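Local coordinates for protein transcriptional regulator AcuR (Rhodobacter sphaeroides 2.4.1, PDB 3BRU) that represses transcription of its own operon as a TetR-family DNA-binding regulator, probably by binding two operator sequences in the promoter, at residues Leu40-Ser49 / Arg125-Glu136; Phe89-Phe97 / Leu108-Glu116. All blocks are in the same frame, centred on the assembly; numbering follows the deposited sequence.

Contact 1. Residues Leu40-Ser49 / Arg125-Glu136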
# COMPACT_ATOMS: atom_id res chain seq x y z
N LEU A 40 4.01 17.48 5.95
CA LEU A 40 3.65 16.87 4.66
C LEU A 40 4.85 16.29 3.96
O LEU A 40 4.78 15.16 3.46
CB LEU A 40 2.92 17.84 3.72
CG LEU A 40 1.53 18.32 4.17
CD1 LEU A 40 1.01 19.45 3.31
CD2 LEU A 40 0.48 17.18 4.30
N GLU A 41 5.96 17.01 3.96
CA GLU A 41 7.16 16.52 3.30
C GLU A 41 7.71 15.26 3.95
O GLU A 41 8.02 14.30 3.26
CB GLU A 41 8.23 17.60 3.20
CG GLU A 41 7.84 18.72 2.23
CD GLU A 41 8.85 19.88 2.21
OE1 GLU A 41 9.82 19.80 3.01
OE2 GLU A 41 8.68 20.88 1.43
N HIS A 42 7.80 15.27 5.27
CA HIS A 42 8.47 14.20 6.01
C HIS A 42 7.62 12.95 6.08
O HIS A 42 8.14 11.86 5.97
CB HIS A 42 8.85 14.65 7.42
CG HIS A 42 10.07 15.52 7.47
ND1 HIS A 42 11.26 15.10 8.03
CD2 HIS A 42 10.28 16.77 7.00
CE1 HIS A 42 12.15 16.07 7.92
NE2 HIS A 42 11.58 17.10 7.31
N LEU A 43 6.31 13.10 6.26
CA LEU A 43 5.40 11.93 6.27
C LEU A 43 5.01 11.32 4.93
O LEU A 43 4.56 10.14 4.89
CB LEU A 43 4.12 12.24 7.03
CG LEU A 43 4.15 12.06 8.54
CD1 LEU A 43 5.18 13.00 9.18
CD2 LEU A 43 2.73 12.35 9.05
N THR A 44 5.16 12.08 3.85
CA THR A 44 5.01 11.52 2.49
C THR A 44 6.30 10.77 2.07
O THR A 44 6.27 9.90 1.22
CB THR A 44 4.59 12.60 1.44
OG1 THR A 44 5.58 13.62 1.37
CG2 THR A 44 3.26 13.25 1.83
N GLU A 45 7.42 11.13 2.68
CA GLU A 45 8.71 10.55 2.34
C GLU A 45 9.01 9.35 3.23
O GLU A 45 9.47 8.31 2.76
CB GLU A 45 9.79 11.62 2.45
CG GLU A 45 11.17 11.12 2.07
CD GLU A 45 12.06 12.18 1.42
OE1 GLU A 45 11.69 13.41 1.44
OE2 GLU A 45 13.14 11.77 0.87
N LYS A 46 8.76 9.50 4.53
CA LYS A 46 8.98 8.44 5.52
C LYS A 46 7.61 7.96 5.99
O LYS A 46 6.88 7.34 5.23
CB LYS A 46 9.87 8.92 6.66
CG LYS A 46 11.18 9.44 6.17
CD LYS A 46 12.32 9.24 7.13
CE LYS A 46 12.47 10.44 8.06
NZ LYS A 46 13.49 10.13 9.10
N GLY A 47 7.24 8.25 7.21
CA GLY A 47 5.89 8.00 7.65
C GLY A 47 5.80 8.55 9.05
O GLY A 47 6.78 9.13 9.56
N TYR A 48 4.65 8.37 9.67
CA TYR A 48 4.40 8.88 11.02
C TYR A 48 5.32 8.26 12.09
O TYR A 48 5.95 9.02 12.84
CB TYR A 48 2.94 8.67 11.35
CG TYR A 48 2.49 9.16 12.68
CD1 TYR A 48 1.88 10.40 12.80
CD2 TYR A 48 2.65 8.37 13.84
CE1 TYR A 48 1.42 10.85 14.04
CE2 TYR A 48 2.18 8.82 15.09
CZ TYR A 48 1.55 10.06 15.16
OH TYR A 48 1.10 10.57 16.35
N SER A 49 5.41 6.92 12.14
CA SER A 49 6.27 6.22 13.12
C SER A 49 7.76 6.59 13.09
O SER A 49 8.45 6.44 14.08
CB SER A 49 6.18 4.68 12.99
OG SER A 49 4.85 4.22 12.80
N ARG A 125 10.41 9.74 -4.46
CA ARG A 125 10.70 9.52 -3.05
C ARG A 125 9.49 9.85 -2.16
O ARG A 125 9.45 9.47 -0.99
CB ARG A 125 11.91 10.36 -2.64
CG ARG A 125 13.24 9.85 -3.19
CD ARG A 125 14.43 10.70 -2.72
NE ARG A 125 14.26 12.11 -3.13
CZ ARG A 125 14.80 12.71 -4.20
NH1 ARG A 125 15.63 12.07 -5.04
NH2 ARG A 125 14.51 13.99 -4.43
N ARG A 126 8.49 10.55 -2.71
CA ARG A 126 7.34 10.96 -1.94
C ARG A 126 6.06 10.37 -2.49
O ARG A 126 5.73 10.50 -3.69
CB ARG A 126 7.22 12.48 -1.92
CG ARG A 126 8.32 13.18 -1.14
CD ARG A 126 8.04 14.70 -1.10
NE ARG A 126 9.24 15.38 -0.62
CZ ARG A 126 9.46 16.67 -0.79
NH1 ARG A 126 8.56 17.43 -1.41
NH2 ARG A 126 10.59 17.21 -0.34
N GLY A 127 5.32 9.72 -1.60
CA GLY A 127 4.10 9.05 -1.99
C GLY A 127 2.87 9.75 -1.48
O GLY A 127 2.85 10.97 -1.27
N CYS A 128 1.83 8.94 -1.28
CA CYS A 128 0.58 9.43 -0.77
C CYS A 128 0.65 9.43 0.76
O CYS A 128 1.02 8.42 1.36
CB CYS A 128 -0.57 8.57 -1.28
SG CYS A 128 -2.14 9.21 -0.74
N LEU A 129 0.30 10.55 1.38
CA LEU A 129 0.22 10.62 2.84
C LEU A 129 -0.77 9.61 3.41
O LEU A 129 -0.51 8.96 4.43
CB LEU A 129 -0.17 12.04 3.29
CG LEU A 129 -0.36 12.12 4.80
CD1 LEU A 129 0.99 12.10 5.45
CD2 LEU A 129 -1.12 13.33 5.22
N VAL A 130 -1.92 9.49 2.76
CA VAL A 130 -2.99 8.63 3.20
C VAL A 130 -2.64 7.15 3.08
O VAL A 130 -3.03 6.32 3.93
CB VAL A 130 -4.31 9.01 2.46
CG1 VAL A 130 -5.40 7.94 2.66
CG2 VAL A 130 -4.76 10.39 2.93
N GLY A 131 -1.91 6.82 2.04
CA GLY A 131 -1.42 5.46 1.86
C GLY A 131 -0.34 5.15 2.86
O GLY A 131 -0.36 4.07 3.47
N ASN A 132 0.62 6.07 3.03
CA ASN A 132 1.68 5.87 4.04
C ASN A 132 1.10 5.63 5.43
O ASN A 132 1.51 4.70 6.11
CB ASN A 132 2.66 7.03 4.15
CG ASN A 132 3.54 7.21 2.92
OD1 ASN A 132 3.41 6.51 1.89
ND2 ASN A 132 4.47 8.16 3.03
N LEU A 133 0.16 6.47 5.86
CA LEU A 133 -0.36 6.34 7.21
C LEU A 133 -1.28 5.12 7.32
O LEU A 133 -1.29 4.42 8.35
CB LEU A 133 -1.10 7.60 7.66
CG LEU A 133 -0.36 8.93 7.77
CD1 LEU A 133 -1.30 9.99 8.34
CD2 LEU A 133 0.88 8.86 8.61
N GLY A 134 -2.06 4.88 6.26
CA GLY A 134 -2.96 3.73 6.20
C GLY A 134 -2.27 2.39 6.43
O GLY A 134 -2.73 1.55 7.21
N GLN A 135 -1.17 2.20 5.73
CA GLN A 135 -0.30 1.05 5.94
C GLN A 135 0.25 0.90 7.36
O GLN A 135 0.41 -0.22 7.83
CB GLN A 135 0.85 1.05 4.93
CG GLN A 135 1.55 -0.29 4.82
CD GLN A 135 0.72 -1.38 4.11
OE1 GLN A 135 -0.36 -1.75 4.58
NE2 GLN A 135 1.25 -1.93 3.01
N GLU A 136 0.58 2.00 8.04
CA GLU A 136 1.07 1.86 9.42
C GLU A 136 0.02 2.00 10.53
O GLU A 136 0.35 2.24 11.69
CB GLU A 136 2.27 2.79 9.68
CG GLU A 136 1.96 4.26 9.62
CD GLU A 136 3.23 5.11 9.40
OE1 GLU A 136 3.15 6.04 8.52
OE2 GLU A 136 4.29 4.84 10.07
O HOH W 1 10.79 7.26 0.11
O HOH W 2 12.25 14.41 -1.55

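Contact 2. Residues Phe89-Phe97 / Leu108-Glu116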
# COMPACT_ATOMS: atom_id res chain seq x y z
N PHE A 89 -5.24 18.02 -1.93
CA PHE A 89 -5.50 16.95 -2.88
C PHE A 89 -6.83 17.11 -3.60
O PHE A 89 -6.91 16.74 -4.77
CB PHE A 89 -5.49 15.60 -2.16
CG PHE A 89 -5.27 14.46 -3.08
CD1 PHE A 89 -3.98 14.14 -3.52
CD2 PHE A 89 -6.35 13.70 -3.57
CE1 PHE A 89 -3.78 13.06 -4.40
CE2 PHE A 89 -6.14 12.63 -4.44
CZ PHE A 89 -4.86 12.31 -4.85
N ALA A 90 -7.86 17.60 -2.91
CA ALA A 90 -9.15 17.88 -3.52
C ALA A 90 -8.97 18.85 -4.69
O ALA A 90 -9.65 18.70 -5.71
CB ALA A 90 -10.10 18.45 -2.51
N ARG A 91 -8.06 19.81 -4.57
CA ARG A 91 -7.80 20.78 -5.66
C ARG A 91 -7.12 20.18 -6.89
O ARG A 91 -7.30 20.65 -8.01
CB ARG A 91 -7.01 22.01 -5.15
CG ARG A 91 -7.84 22.83 -4.18
CD ARG A 91 -7.49 24.30 -4.18
NE ARG A 91 -8.27 24.98 -3.16
CZ ARG A 91 -7.83 25.26 -1.93
NH1 ARG A 91 -8.65 25.87 -1.07
NH2 ARG A 91 -6.59 24.93 -1.56
N LEU A 92 -6.32 19.16 -6.68
CA LEU A 92 -5.71 18.48 -7.78
C LEU A 92 -6.76 17.63 -8.53
O LEU A 92 -6.79 17.62 -9.76
CB LEU A 92 -4.47 17.73 -7.31
CG LEU A 92 -3.99 16.41 -7.91
CD1 LEU A 92 -2.46 16.30 -7.91
CD2 LEU A 92 -4.58 15.33 -7.01
N LEU A 93 -7.64 16.95 -7.79
CA LEU A 93 -8.78 16.25 -8.37
C LEU A 93 -9.75 17.19 -9.09
O LEU A 93 -10.37 16.80 -10.07
CB LEU A 93 -9.54 15.46 -7.28
CG LEU A 93 -8.99 14.13 -6.75
CD1 LEU A 93 -9.90 13.52 -5.68
CD2 LEU A 93 -8.77 13.12 -7.87
N ASP A 94 -9.91 18.41 -8.59
CA ASP A 94 -10.80 19.39 -9.20
C ASP A 94 -10.34 19.70 -10.61
O ASP A 94 -11.16 19.84 -11.53
CB ASP A 94 -10.81 20.69 -8.41
CG ASP A 94 -11.64 20.60 -7.13
OD1 ASP A 94 -12.40 19.60 -6.97
OD2 ASP A 94 -11.54 21.51 -6.28
N GLN A 95 -9.02 19.80 -10.78
CA GLN A 95 -8.41 20.15 -12.06
C GLN A 95 -8.75 19.09 -13.10
O GLN A 95 -9.15 19.44 -14.23
CB GLN A 95 -6.90 20.32 -11.92
CG GLN A 95 -6.46 21.67 -12.29
CD GLN A 95 -4.96 21.89 -12.17
OE1 GLN A 95 -4.31 22.28 -13.14
NE2 GLN A 95 -4.41 21.68 -10.99
N ALA A 96 -8.63 17.82 -12.70
CA ALA A 96 -8.88 16.69 -13.58
C ALA A 96 -10.39 16.40 -13.70
O ALA A 96 -10.98 16.56 -14.78
CB ALA A 96 -8.11 15.47 -13.11
N PHE A 97 -11.02 16.04 -12.58
CA PHE A 97 -12.40 15.56 -12.58
C PHE A 97 -13.43 16.59 -13.01
O PHE A 97 -14.48 16.21 -13.54
CB PHE A 97 -12.79 15.01 -11.20
CG PHE A 97 -12.20 13.66 -10.88
CD1 PHE A 97 -11.09 13.16 -11.57
CD2 PHE A 97 -12.74 12.88 -9.84
CE1 PHE A 97 -10.54 11.90 -11.26
CE2 PHE A 97 -12.20 11.63 -9.52
CZ PHE A 97 -11.09 11.14 -10.23
N LEU A 108 -9.80 10.97 -15.99
CA LEU A 108 -9.14 10.02 -15.11
C LEU A 108 -7.67 9.82 -15.52
O LEU A 108 -6.81 9.75 -14.68
CB LEU A 108 -9.91 8.69 -15.03
CG LEU A 108 -9.28 7.67 -14.05
CD1 LEU A 108 -9.38 8.12 -12.59
CD2 LEU A 108 -9.84 6.23 -14.23
N ARG A 109 -7.42 9.74 -16.81
CA ARG A 109 -6.06 9.63 -17.35
C ARG A 109 -5.24 10.90 -17.09
O ARG A 109 -4.06 10.80 -16.81
CB ARG A 109 -6.08 9.32 -18.85
CG ARG A 109 -6.61 7.91 -19.13
CD ARG A 109 -6.54 7.53 -20.64
NE ARG A 109 -7.86 7.53 -21.29
CZ ARG A 109 -8.32 8.46 -22.14
NH1 ARG A 109 -9.54 8.34 -22.66
NH2 ARG A 109 -7.57 9.53 -22.47
N LEU A 110 -5.88 12.07 -17.16
CA LEU A 110 -5.22 13.33 -16.78
C LEU A 110 -4.76 13.34 -15.32
O LEU A 110 -3.63 13.69 -15.04
CB LEU A 110 -6.09 14.55 -17.11
CG LEU A 110 -5.49 15.91 -16.70
CD1 LEU A 110 -4.20 16.29 -17.52
CD2 LEU A 110 -6.51 16.98 -16.85
N PHE A 111 -5.63 12.93 -14.39
CA PHE A 111 -5.28 12.84 -12.98
C PHE A 111 -4.05 11.98 -12.72
O PHE A 111 -3.14 12.39 -11.99
CB PHE A 111 -6.45 12.34 -12.13
CG PHE A 111 -6.00 11.75 -10.81
CD1 PHE A 111 -5.59 12.58 -9.78
CD2 PHE A 111 -5.92 10.37 -10.64
CE1 PHE A 111 -5.12 12.04 -8.59
CE2 PHE A 111 -5.47 9.82 -9.47
CZ PHE A 111 -5.07 10.65 -8.44
N THR A 112 -4.01 10.79 -13.30
CA THR A 112 -2.87 9.87 -13.12
C THR A 112 -1.57 10.36 -13.76
O THR A 112 -0.48 10.08 -13.27
CB THR A 112 -3.17 8.41 -13.59
OG1 THR A 112 -3.43 8.40 -14.99
CG2 THR A 112 -4.35 7.85 -12.84
N ARG A 113 -1.72 11.10 -14.84
CA ARG A 113 -0.62 11.75 -15.52
C ARG A 113 0.00 12.87 -14.65
O ARG A 113 1.22 12.92 -14.47
CB ARG A 113 -1.14 12.26 -16.86
CG ARG A 113 -0.10 12.83 -17.80
CD ARG A 113 -0.55 12.65 -19.25
NE ARG A 113 0.45 13.00 -20.26
CZ ARG A 113 1.78 13.09 -20.09
NH1 ARG A 113 2.55 13.45 -21.12
NH2 ARG A 113 2.36 12.84 -18.90
N MSE A 114 -0.86 13.74 -14.13
CA MSE A 114 -0.54 14.78 -13.15
C MSE A 114 0.08 14.31 -11.85
O MSE A 114 1.05 14.90 -11.37
CB MSE A 114 -1.80 15.58 -12.80
CG MSE A 114 -2.31 16.41 -13.95
SE MSE A 114 -3.72 17.68 -13.49
CE MSE A 114 -4.83 16.57 -12.34
N ALA A 115 -0.52 13.28 -11.25
CA ALA A 115 -0.02 12.71 -10.04
C ALA A 115 1.38 12.16 -10.29
O ALA A 115 2.26 12.35 -9.47
CB ALA A 115 -0.98 11.62 -9.50
N GLU A 116 1.60 11.50 -11.42
CA GLU A 116 2.95 11.05 -11.78
C GLU A 116 3.97 12.20 -11.94
O GLU A 116 5.12 12.10 -11.49
CB GLU A 116 2.90 10.23 -13.05
CG GLU A 116 4.28 9.74 -13.55
CD GLU A 116 4.19 8.88 -14.82
OE1 GLU A 116 3.06 8.40 -15.16
OE2 GLU A 116 5.27 8.70 -15.49

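Contact 1. Residues Leu40-Ser49 / Arg125-Glu136
N132 of helix 129-135 grips the last turn of helix 31-45, the first helix of the TetR-type DNA-binding domain, and E136, just past its own helix, holds the loop after 31-45, joining that domain to the C-terminal domain. The short helical segments cross at 58°. N132 ND2 donates to L43 O at 2.7 Å, with the acceptor in its amide plane; a weak bond goes to T44 O. The same T44 O takes an almost straight bond from G127 N (3.0 Å, 173°). L129, its CG anti to the backbone N (chi1 176°), brings CD1 to 3.5 Å from L43 CB, while L133 CD2 meets Y48 CB. Among partly exposed residues, R126 runs extended past T44 OG1 and presents one guanidinium face to E41 CG; the carboxylate of E41 has its salt bridge with R37 and is near R126 by charge alone. E45 OE1 lies at the guanidinium edge, a long salt bridge of 3.8 Å to R126 NE. At the other end the E136 carboxylate takes three bonds from the loop: OE1 accepts from Y48 N above its plane at 3.0 Å, and OE2 receives both S49 N and, at 2.9 Å, S49 OG from one face.

Contact 2. Residues Phe89-Phe97 / Leu108-Glu116
Two consecutive helices of the all-helical TetR-family C-terminal domain, 74-97 and 104-120, pack here in roughly opposite directions, their short segments at 137° with axes 8.4 Å apart. No hydrogen bond spans them, and the contact is built on a knob-into-hole fit of F111 among L92, L93, A96 and F97. A chi1 of 159° turns the F111 ring away from its own backbone N and along the partner helix toward F89. L93 CD2 lies over one face, 4.2 Å from the ring centroid and 28° off its normal, a CH-pi contact. L92 CD2 instead meets the ring edge, 3.7 Å from F111 CE1, and F89 CZ comes to the same edge atom, its side chain crossing that of F111 at about a right angle. Replacing this ring with the methyl of an alanine would probably leave L93 CD2 without its CH-pi partner and F89 CZ without its neighbour, opening a gap beside L92 and L93. Where the backbones come nearest, A96 CB sits 3.7 Å from F111 CB and 3.5 Å from CE of M114, a selenomethionine. Helix 143-167 packs against this pair through W155, which meets F89 and L93, while W189 of helix 178-199 meets the F111 ring.

Contacts 1 and 2 lie on opposite sides of the chain's centre, with centres 19 Å apart and nearest atoms about 6 Å apart. Along the chain the order is 40-49, 89-97, 108-116, 125-136: both segments of contact 2 fall between those of contact 1. Helix 74-97 runs past contact 1, where L81, I82 and Y85 pack on its side chains, and its last turns supply one side of contact 2; W155 likewise touches C128, F89 and L93. Helices 104-120 and 129-135, one from each contact, follow each other in the chain. Contact 1 joins the DNA-binding domain to the C-terminal domain close to the second subunit, whereas no other chain of the assembly touches the segments of contact 2.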